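Secreted effector protein SopD (Salmonella typhimurium, PDB 5CPC) alters host cell physiology as a secreted virulence effector, acting with SopB in membrane fission and macropinosome formation during invasion and contributing to replication in macrophages. Local coordinates at residues H198-Q204 and H299-I305; E240-S244 and L292-Y296. All blocks are in the same frame, centred on the assembly; numbering follows the deposited sequence.

Followed from the N terminus, the chain first lays down residues 198-204, which wait nearly a hundred residues for their partner. Helix 209-215 and the hairpin of strands 232-237 and 240-245 come next; the second strand of that hairpin meets helix 285-298 in contact 2, closing a loop that is itself mostly helical. Directly after this helix, residues 299-305 return to 198-204 and close the larger loop of contact 1, so contact 2 is nested inside contact 1. Their centres lie about 13 Å apart, and they touch: Arg301 and Ser302 pack on Tyr296, and Leu303 on Leu295 and Tyr296. Together they tie hairpin, helix and C-terminal tail.

Contact 1 of 2, residues H198-Q204 and H299-I305; sequences HPLVEWQ and HERSLHI
His299 reaches across to the backbone around Trp203 and Gln204. With CG beside its own backbone N (chi1 -70°), the imidazole presents NE2 to the backbone amide of Gln204, and Gln204 N donates to His299 NE2 at 3.0 Å, the donor lifted some 20° from the ring plane. The other ring nitrogen, ND1, is hydrogen-bonded to Leu295 O of the preceding helix, so both nitrogens are engaged and the ring's rotation is fixed. The six-membered ring of Trp203 lies nearly parallel to it but slid well aside, with little overlap. Glu300 lays its CB against Val201, where CG2 of the valine also rests 3.6 Å from His299 O. A water donates to Glu300 O; its very short approach to His198 NE2 is doubtful. Next, Ser302 OG accepts from His304 N at 2.8 Å, forming an ST turn, and is held from outside by Glu194. His304 is the centre of an inverse gamma turn. Its ring takes Leu200 CA over one face, 3.8 Å from the centroid, while His304 O receives Val201 N at 2.9 Å. At Ile305, CG2 meets Trp203 CE3 at 3.6 Å, and CD1 sits over the centre of the His299 ring within its own segment. Val201 O lies 3.2 Å from Ile305 CA in a CA-H...O contact. Val201 and Trp203 continue the backbone pairing with Gly306, which completes a small two-stranded parallel sheet between strands 201-202 and 305-306.

Contact 2 of 2, residues E240-S244 and L292-Y296; sequences EVAFS and LEKLY
Phe243 and Tyr296 form a T-shaped (edge-to-face) pair at the heart of a beta-hairpin packed on a helix: the edge of the phenylalanine points toward the face of the tyrosine, with centroids 5.8 Å apart and planes at 90°. Leu292 fills one face of the Phe243 ring, its CB standing over the centre, 3.6 Å from the centroid, in a CH-pi contact. Leu292 CD1 runs back along the phenylalanine toward its CB. The outer end of the ring rests against the helix backbone, CE2 of Phe243 lying 3.5 Å from Glu293 N, while Tyr296 CB meets the rim in the plane of the ring. Alternate residues of the strand face the helix, so Val241 joins Phe243 there. Its CG1 lies over the face of the tyrosine ring, displaced toward the rim, and its CG2 touches Tyr296 CE2 at 3.5 Å.

Several elements set these groups in place. Phe243 and Val241 are backed by the partner strand 232-237, where Ile232 and Tyr234 touch Phe243 and Glu236 touches Val241; backbone hydrogen bonds pair Ala242 with Gln235 and Ser244 with Gly233, holding the two strands together. Tyr234 also makes an edge-to-face pair with Tyr296. The short segments run at 115° to each other, so the strand passes across the helix. On the helix, one turn is closed by the 2.7 Å bond from Tyr296 N to Leu292 O. Tyr296 extends its ring toward the hairpin with CG anti to N (chi1 169°), and at the end of that reach OH is hydrogen-bonded to Glu236 OE1.

Contact 1 of 2, residues H198-Q204 and H299-I305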
loop_
_atom_site.group_PDB
_atom_site.type_symbol
_atom_site.label_atom_id
_atom_site.label_comp_id
_atom_site.label_asym_id
_atom_site.label_seq_id
_atom_site.Cartn_x
_atom_site.Cartn_y
_atom_site.Cartn_z
ATOM N N HIS A 198 -17.022 -7.380 -1.808
ATOM C CA HIS A 198 -17.517 -8.366 -2.779
ATOM C C HIS A 198 -17.405 -9.813 -2.290
ATOM O O HIS A 198 -16.354 -10.239 -1.837
ATOM C CB HIS A 198 -16.785 -8.171 -4.087
ATOM C CG HIS A 198 -17.041 -9.229 -5.113
ATOM N ND1 HIS A 198 -16.239 -10.340 -5.242
ATOM C CD2 HIS A 198 -17.963 -9.309 -6.103
ATOM C CE1 HIS A 198 -16.678 -11.078 -6.251
ATOM N NE2 HIS A 198 -17.712 -10.470 -6.798
ATOM N N PRO A 199 -18.518 -10.551 -2.330
ATOM C CA PRO A 199 -18.443 -11.936 -1.884
ATOM C C PRO A 199 -17.824 -12.843 -2.962
ATOM O O PRO A 199 -18.143 -12.705 -4.166
ATOM C CB PRO A 199 -19.917 -12.320 -1.658
ATOM C CG PRO A 199 -20.713 -11.368 -2.468
ATOM C CD PRO A 199 -19.909 -10.083 -2.476
ATOM N N LEU A 200 -16.975 -13.763 -2.515
ATOM C CA LEU A 200 -16.219 -14.633 -3.427
ATOM C C LEU A 200 -17.118 -15.415 -4.372
ATOM O O LEU A 200 -18.217 -15.813 -4.015
ATOM C CB LEU A 200 -15.308 -15.595 -2.673
ATOM C CG LEU A 200 -15.964 -16.539 -1.663
ATOM C CD1 LEU A 200 -16.427 -17.788 -2.338
ATOM C CD2 LEU A 200 -14.973 -16.914 -0.608
ATOM N N VAL A 201 -16.650 -15.593 -5.596
ATOM C CA VAL A 201 -17.294 -16.476 -6.526
ATOM C C VAL A 201 -16.573 -17.817 -6.498
ATOM O O VAL A 201 -15.337 -17.855 -6.519
ATOM C CB VAL A 201 -17.274 -15.914 -7.947
ATOM C CG1 VAL A 201 -17.936 -16.940 -8.920
ATOM C CG2 VAL A 201 -18.002 -14.540 -7.957
ATOM N N GLU A 202 -17.361 -18.897 -6.465
ATOM C CA GLU A 202 -16.853 -20.296 -6.464
ATOM C C GLU A 202 -16.079 -20.707 -7.757
ATOM O O GLU A 202 -16.581 -20.595 -8.896
ATOM C CB GLU A 202 -17.999 -21.288 -6.096
ATOM C CG GLU A 202 -17.596 -22.581 -5.399
ATOM C CD GLU A 202 -16.965 -22.415 -3.976
ATOM O OE1 GLU A 202 -16.085 -23.238 -3.654
ATOM O OE2 GLU A 202 -17.334 -21.538 -3.156
ATOM N N TRP A 203 -14.816 -21.097 -7.541
ATOM C CA TRP A 203 -13.880 -21.553 -8.571
ATOM C C TRP A 203 -14.444 -22.644 -9.478
ATOM O O TRP A 203 -14.836 -23.686 -8.975
ATOM C CB TRP A 203 -12.706 -22.186 -7.831
ATOM C CG TRP A 203 -11.637 -22.884 -8.756
ATOM C CD1 TRP A 203 -11.117 -24.139 -8.586
ATOM C CD2 TRP A 203 -10.991 -22.335 -9.924
ATOM N NE1 TRP A 203 -10.179 -24.397 -9.558
ATOM C CE2 TRP A 203 -10.071 -23.304 -10.382
ATOM C CE3 TRP A 203 -11.089 -21.111 -10.611
ATOM C CZ2 TRP A 203 -9.272 -23.106 -11.517
ATOM C CZ3 TRP A 203 -10.306 -20.907 -11.734
ATOM C CH2 TRP A 203 -9.390 -21.901 -12.175
ATOM N N GLN A 204 -14.459 -22.442 -10.795
ATOM C CA GLN A 204 -14.820 -23.550 -11.709
ATOM C C GLN A 204 -13.732 -23.621 -12.734
ATOM O O GLN A 204 -13.533 -22.688 -13.525
ATOM C CB GLN A 204 -16.143 -23.321 -12.414
ATOM C CG GLN A 204 -17.304 -23.379 -11.418
ATOM C CD GLN A 204 -18.624 -23.593 -12.067
ATOM O OE1 GLN A 204 -18.726 -23.676 -13.288
ATOM N NE2 GLN A 204 -19.670 -23.702 -11.247
ATOM N N HIS A 299 -16.424 -16.214 -13.896
ATOM C CA HIS A 299 -16.621 -16.023 -12.501
ATOM C C HIS A 299 -17.340 -14.688 -12.170
ATOM O O HIS A 299 -16.893 -13.897 -11.279
ATOM C CB HIS A 299 -15.266 -16.123 -11.788
ATOM C CG HIS A 299 -14.716 -17.503 -11.782
ATOM N ND1 HIS A 299 -14.023 -18.027 -12.848
ATOM C CD2 HIS A 299 -14.769 -18.475 -10.846
ATOM C CE1 HIS A 299 -13.696 -19.279 -12.580
ATOM N NE2 HIS A 299 -14.116 -19.566 -11.364
ATOM N N GLU A 300 -18.460 -14.464 -12.877
ATOM C CA GLU A 300 -19.420 -13.425 -12.547
ATOM C C GLU A 300 -18.721 -12.097 -12.599
ATOM O O GLU A 300 -18.930 -11.278 -11.754
ATOM C CB GLU A 300 -20.120 -13.734 -11.205
ATOM C CG GLU A 300 -20.904 -15.093 -11.338
ATOM C CD GLU A 300 -21.812 -15.474 -10.155
ATOM O OE1 GLU A 300 -21.851 -14.810 -9.115
ATOM O OE2 GLU A 300 -22.510 -16.480 -10.255
ATOM N N ARG A 301 -17.871 -11.919 -13.611
ATOM C CA ARG A 301 -17.127 -10.671 -13.836
ATOM C C ARG A 301 -16.346 -10.234 -12.600
ATOM O O ARG A 301 -16.421 -9.064 -12.154
ATOM C CB ARG A 301 -18.074 -9.552 -14.289
ATOM C CG ARG A 301 -18.873 -9.866 -15.504
ATOM C CD ARG A 301 -19.573 -8.624 -16.174
ATOM N NE ARG A 301 -19.938 -9.055 -17.514
ATOM C CZ ARG A 301 -19.277 -8.744 -18.632
ATOM N NH1 ARG A 301 -18.247 -7.912 -18.609
ATOM N NH2 ARG A 301 -19.678 -9.247 -19.800
ATOM N N SER A 302 -15.624 -11.186 -12.023
ATOM C CA SER A 302 -14.703 -10.937 -10.918
ATOM C C SER A 302 -13.506 -11.948 -11.006
ATOM O O SER A 302 -13.668 -13.056 -11.573
ATOM C CB SER A 302 -15.445 -11.205 -9.652
ATOM O OG SER A 302 -14.569 -10.994 -8.569
ATOM N N LEU A 303 -12.356 -11.609 -10.430
ATOM C CA LEU A 303 -11.345 -12.642 -10.173
ATOM C C LEU A 303 -11.240 -12.923 -8.698
ATOM O O LEU A 303 -10.342 -13.613 -8.244
ATOM C CB LEU A 303 -9.983 -12.359 -10.821
ATOM C CG LEU A 303 -9.990 -12.126 -12.332
ATOM C CD1 LEU A 303 -8.632 -11.632 -12.813
ATOM C CD2 LEU A 303 -10.349 -13.405 -13.030
ATOM N N HIS A 304 -12.244 -12.488 -7.947
ATOM C CA HIS A 304 -12.326 -12.762 -6.516
ATOM C C HIS A 304 -12.944 -14.119 -6.371
ATOM O O HIS A 304 -14.118 -14.281 -6.012
ATOM C CB HIS A 304 -13.113 -11.662 -5.775
ATOM C CG HIS A 304 -13.319 -11.914 -4.313
ATOM N ND1 HIS A 304 -12.446 -12.658 -3.541
ATOM C CD2 HIS A 304 -14.288 -11.488 -3.471
ATOM C CE1 HIS A 304 -12.892 -12.723 -2.301
ATOM N NE2 HIS A 304 -14.001 -12.007 -2.229
ATOM N N ILE A 305 -12.072 -15.104 -6.597
ATOM C CA ILE A 305 -12.431 -16.516 -6.752
ATOM C C ILE A 305 -12.023 -17.224 -5.485
ATOM O O ILE A 305 -10.908 -17.035 -5.005
ATOM C CB ILE A 305 -11.695 -17.027 -8.004
ATOM C CG1 ILE A 305 -12.244 -16.253 -9.200
ATOM C CG2 ILE A 305 -11.777 -18.517 -8.174
ATOM C CD1 ILE A 305 -11.743 -16.709 -10.618
HETATM O O HOH W 1 -18.975 -10.873 -8.954
#

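Contact 2 of 2, residues E240-S244 and L292-Y296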
loop_
_atom_site.group_PDB
_atom_site.type_symbol
_atom_site.label_atom_id
_atom_site.label_comp_id
_atom_site.label_asym_id
_atom_site.label_seq_id
_atom_site.Cartn_x
_atom_site.Cartn_y
_atom_site.Cartn_z
ATOM N N GLU A 240 -14.801 -3.161 -23.257
ATOM C CA GLU A 240 -13.669 -4.031 -23.167
ATOM C C GLU A 240 -13.333 -4.144 -21.674
ATOM O O GLU A 240 -13.519 -3.171 -20.939
ATOM C CB GLU A 240 -12.502 -3.354 -23.851
ATOM C CG GLU A 240 -12.184 -3.843 -25.223
ATOM C CD GLU A 240 -11.171 -2.924 -25.943
ATOM O OE1 GLU A 240 -9.964 -2.930 -25.618
ATOM O OE2 GLU A 240 -11.618 -2.157 -26.808
ATOM N N VAL A 241 -12.807 -5.291 -21.229
ATOM C CA VAL A 241 -12.276 -5.411 -19.865
ATOM C C VAL A 241 -10.758 -5.330 -19.936
ATOM O O VAL A 241 -10.124 -6.064 -20.691
ATOM C CB VAL A 241 -12.619 -6.755 -19.233
ATOM C CG1 VAL A 241 -12.255 -6.736 -17.742
ATOM C CG2 VAL A 241 -14.099 -7.082 -19.475
ATOM N N ALA A 242 -10.185 -4.446 -19.140
ATOM C CA ALA A 242 -8.776 -4.202 -19.168
ATOM C C ALA A 242 -8.202 -4.715 -17.840
ATOM O O ALA A 242 -8.658 -4.301 -16.773
ATOM C CB ALA A 242 -8.542 -2.654 -19.305
ATOM N N PHE A 243 -7.225 -5.609 -17.905
ATOM C CA PHE A 243 -6.511 -6.105 -16.721
ATOM C C PHE A 243 -5.243 -5.368 -16.495
ATOM O O PHE A 243 -4.734 -4.729 -17.434
ATOM C CB PHE A 243 -6.209 -7.585 -16.900
ATOM C CG PHE A 243 -7.446 -8.399 -17.025
ATOM C CD1 PHE A 243 -8.126 -8.804 -15.896
ATOM C CD2 PHE A 243 -7.965 -8.727 -18.279
ATOM C CE1 PHE A 243 -9.343 -9.477 -15.981
ATOM C CE2 PHE A 243 -9.171 -9.495 -18.375
ATOM C CZ PHE A 243 -9.857 -9.838 -17.234
ATOM N N SER A 244 -4.778 -5.462 -15.235
ATOM C CA SER A 244 -3.585 -4.802 -14.678
ATOM C C SER A 244 -3.043 -5.604 -13.576
ATOM O O SER A 244 -3.767 -6.335 -12.941
ATOM C CB SER A 244 -4.004 -3.514 -13.932
ATOM O OG SER A 244 -4.225 -2.639 -14.965
ATOM N N LEU A 292 -7.141 -14.456 -18.338
ATOM C CA LEU A 292 -7.849 -13.665 -17.332
ATOM C C LEU A 292 -9.238 -13.348 -17.799
ATOM O O LEU A 292 -10.213 -13.496 -17.049
ATOM C CB LEU A 292 -7.042 -12.339 -17.044
ATOM C CG LEU A 292 -5.676 -12.602 -16.392
ATOM C CD1 LEU A 292 -4.917 -11.312 -16.144
ATOM C CD2 LEU A 292 -5.747 -13.426 -15.082
ATOM N N GLU A 293 -9.350 -12.929 -19.053
ATOM C CA GLU A 293 -10.695 -12.546 -19.551
ATOM C C GLU A 293 -11.635 -13.723 -19.459
ATOM O O GLU A 293 -12.827 -13.557 -19.076
ATOM C CB GLU A 293 -10.668 -12.038 -21.006
ATOM C CG GLU A 293 -12.073 -11.635 -21.476
ATOM C CD GLU A 293 -12.195 -11.490 -22.963
ATOM O OE1 GLU A 293 -12.913 -10.580 -23.380
ATOM O OE2 GLU A 293 -11.619 -12.285 -23.745
ATOM N N LYS A 294 -11.095 -14.926 -19.761
ATOM C CA LYS A 294 -11.908 -16.153 -19.747
ATOM C C LYS A 294 -12.338 -16.413 -18.330
ATOM O O LYS A 294 -13.499 -16.697 -18.087
ATOM C CB LYS A 294 -11.117 -17.345 -20.335
ATOM C CG LYS A 294 -11.661 -18.793 -20.042
ATOM C CD LYS A 294 -10.698 -19.990 -20.641
ATOM C CE LYS A 294 -10.458 -19.925 -22.163
ATOM N NZ LYS A 294 -9.129 -19.254 -22.623
ATOM N N LEU A 295 -11.414 -16.322 -17.386
ATOM C CA LEU A 295 -11.720 -16.531 -15.972
ATOM C C LEU A 295 -12.729 -15.478 -15.437
ATOM O O LEU A 295 -13.691 -15.788 -14.709
ATOM C CB LEU A 295 -10.421 -16.461 -15.185
ATOM C CG LEU A 295 -9.416 -17.592 -15.428
ATOM C CD1 LEU A 295 -8.097 -17.346 -14.668
ATOM C CD2 LEU A 295 -10.106 -18.860 -14.939
ATOM N N TYR A 296 -12.541 -14.225 -15.843
ATOM C CA TYR A 296 -13.375 -13.127 -15.320
ATOM C C TYR A 296 -14.792 -13.351 -15.799
ATOM O O TYR A 296 -15.719 -13.270 -15.002
ATOM C CB TYR A 296 -12.800 -11.833 -15.844
ATOM C CG TYR A 296 -13.600 -10.540 -15.672
ATOM C CD1 TYR A 296 -13.431 -9.771 -14.548
ATOM C CD2 TYR A 296 -14.392 -10.036 -16.711
ATOM C CE1 TYR A 296 -14.101 -8.534 -14.393
ATOM C CE2 TYR A 296 -15.064 -8.774 -16.572
ATOM C CZ TYR A 296 -14.913 -8.057 -15.394
ATOM O OH TYR A 296 -15.539 -6.860 -15.215
#